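Local coordinates for BolA-like protein (Babesia bovis, PDB 3O2E), which is of unknown function but, as a member of the BolA/IbaG family, may bind a [2Fe-2S] cluster, at residues T44-G49 with A53-I58. Sequence-based numbering, arbitrary orientation.
Sequences TDNSGG and AFNAYI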
loop_
_atom_site.group_PDB
_atom_site.type_symbol
_atom_site.label_atom_id
_atom_site.label_comp_id
_atom_site.label_asym_id
_atom_site.label_seq_id
_atom_site.Cartn_x
_atom_site.Cartn_y
_atom_site.Cartn_z
ATOM N N THR A 44 1.586 7.946 2.349
ATOM C CA THR A 44 1.802 9.349 1.954
ATOM C C THR A 44 0.795 9.697 0.889
ATOM O O THR A 44 0.672 8.994 -0.129
ATOM C CB THR A 44 3.214 9.578 1.375
ATOM O OG1 THR A 44 4.188 9.226 2.347
ATOM C CG2 THR A 44 3.497 11.041 0.986
ATOM N N ASP A 45 0.072 10.795 1.131
ATOM C CA ASP A 45 -0.838 11.346 0.165
ATOM C C ASP A 45 -0.044 12.217 -0.811
ATOM O O ASP A 45 0.457 13.298 -0.489
ATOM C CB ASP A 45 -1.938 12.153 0.863
ATOM C CG ASP A 45 -3.096 12.533 -0.077
ATOM O OD1 ASP A 45 -2.951 12.447 -1.310
ATOM O OD2 ASP A 45 -4.162 12.924 0.428
ATOM N N ASN A 46 0.078 11.705 -2.005
ATOM C CA ASN A 46 0.807 12.326 -3.065
ATOM C C ASN A 46 -0.138 12.855 -4.173
ATOM O O ASN A 46 0.279 13.120 -5.304
ATOM C CB ASN A 46 1.800 11.268 -3.515
ATOM C CG ASN A 46 2.749 11.733 -4.579
ATOM O OD1 ASN A 46 3.345 12.820 -4.519
ATOM N ND2 ASN A 46 2.926 10.861 -5.578
ATOM N N SER A 47 -1.393 13.111 -3.811
ATOM C CA SER A 47 -2.407 13.549 -4.765
ATOM C C SER A 47 -2.037 14.903 -5.335
ATOM O O SER A 47 -1.556 15.732 -4.627
ATOM C CB SER A 47 -3.769 13.617 -4.083
ATOM O OG SER A 47 -4.116 12.337 -3.551
ATOM N N GLY A 48 -2.324 15.122 -6.610
ATOM C CA GLY A 48 -1.928 16.320 -7.340
ATOM C C GLY A 48 -2.838 16.603 -8.517
ATOM O O GLY A 48 -4.018 16.220 -8.501
ATOM N N GLY A 49 -2.279 17.243 -9.543
ATOM C CA GLY A 49 -3.022 17.689 -10.719
ATOM C C GLY A 49 -3.775 16.635 -11.506
ATOM O O GLY A 49 -4.826 16.932 -12.116
ATOM N N ALA A 53 -3.025 9.997 -5.638
ATOM C CA ALA A 53 -1.791 9.257 -5.795
ATOM C C ALA A 53 -1.246 9.041 -4.419
ATOM O O ALA A 53 -1.440 9.849 -3.553
ATOM C CB ALA A 53 -0.817 9.964 -6.630
ATOM N N PHE A 54 -0.592 7.907 -4.212
ATOM C CA PHE A 54 -0.122 7.551 -2.881
ATOM C C PHE A 54 1.192 6.809 -2.965
ATOM O O PHE A 54 1.504 6.188 -3.978
ATOM C CB PHE A 54 -1.169 6.676 -2.142
ATOM C CG PHE A 54 -2.544 7.262 -2.127
ATOM C CD1 PHE A 54 -2.895 8.216 -1.182
ATOM C CD2 PHE A 54 -3.451 6.944 -3.099
ATOM C CE1 PHE A 54 -4.139 8.799 -1.204
ATOM C CE2 PHE A 54 -4.674 7.511 -3.118
ATOM C CZ PHE A 54 -5.033 8.450 -2.169
ATOM N N ASN A 55 1.919 6.837 -1.867
ATOM C CA ASN A 55 3.103 6.015 -1.694
ATOM C C ASN A 55 2.818 5.191 -0.423
ATOM O O ASN A 55 2.393 5.766 0.550
ATOM C CB ASN A 55 4.356 6.882 -1.514
ATOM C CG ASN A 55 4.420 8.090 -2.490
ATOM O OD1 ASN A 55 4.450 9.255 -2.049
ATOM N ND2 ASN A 55 4.449 7.820 -3.788
ATOM N N ALA A 56 3.073 3.883 -0.429
ATOM C CA ALA A 56 2.729 3.058 0.719
ATOM C C ALA A 56 3.956 2.315 1.215
ATOM O O ALA A 56 4.532 1.552 0.468
ATOM C CB ALA A 56 1.603 2.091 0.357
ATOM N N TYR A 57 4.384 2.598 2.452
ATOM C CA TYR A 57 5.396 1.813 3.166
ATOM C C TYR A 57 4.677 0.778 4.039
ATOM O O TYR A 57 3.957 1.129 4.956
ATOM C CB TYR A 57 6.297 2.713 3.993
ATOM C CG TYR A 57 7.500 2.018 4.577
ATOM C CD1 TYR A 57 8.706 1.944 3.873
ATOM C CD2 TYR A 57 7.446 1.439 5.830
ATOM C CE1 TYR A 57 9.801 1.280 4.401
ATOM C CE2 TYR A 57 8.539 0.799 6.371
ATOM C CZ TYR A 57 9.704 0.721 5.658
ATOM O OH TYR A 57 10.791 0.102 6.228
ATOM N N ILE A 58 4.840 -0.507 3.694
ATOM C CA ILE A 58 3.989 -1.597 4.256
ATOM C C ILE A 58 4.862 -2.727 4.811
ATOM O O ILE A 58 5.643 -3.327 4.090
ATOM C CB ILE A 58 3.028 -2.249 3.193
ATOM C CG1 ILE A 58 2.443 -1.189 2.266
ATOM C CG2 ILE A 58 1.893 -3.092 3.902
ATOM C CD1 ILE A 58 1.713 -1.705 1.135
HETATM O O HOH W 1 5.024 6.532 2.690
#
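Asp45 OD1, which lies obliquely to the Phe54 ring, 3.8 Å from Phe54 CE1, is gripped twice by Ser47. Ser47 OG donates to the syn lone pair of Asp45 OD1 over a very short 2.5 Å, a value to be taken with some caution, while the backbone N of Ser47 arrives on the anti side, tilted from the carboxylate plane. The second bond makes an Asx turn, a role for which aspartate's short carboxylate is well suited. Ser47 OG, held beside its own backbone N (chi1 -59°), also accepts a weak bond from Ala53 N at 3.3 Å, tying the turn to the neighbouring strand. Asn46 N donates to Ala53 O (2.9 Å) from above the carbonyl plane, a skewed geometry where regular pairing gives out. The small methyl of Ala53 lets the backbone of Asn46 come close, with Ala53 CB 3.6 Å from Asn46 O. Thr44 and Asn55 form the hydrogen-bonded antiparallel pair: Thr44 N meets Asn55 O at 2.9 Å, and Asn55 N returns the bond to Thr44 O. Beside this pair, Asn55 OD1 packs against Thr44 CG2 and Asn46 CB, while Asn55 ND2 hydrogen-bonds to Thr90 OG1 on strand 86-94. Phe54, on the sheet face it shares with Asp45, turns its ring edge to Thr44 O and packs against Val28 of helix 25-36, where an apolar ring suits burial. The contact thus closes the loop end of the 40-45/52-59 beta hairpin in the alpha+beta BolA fold.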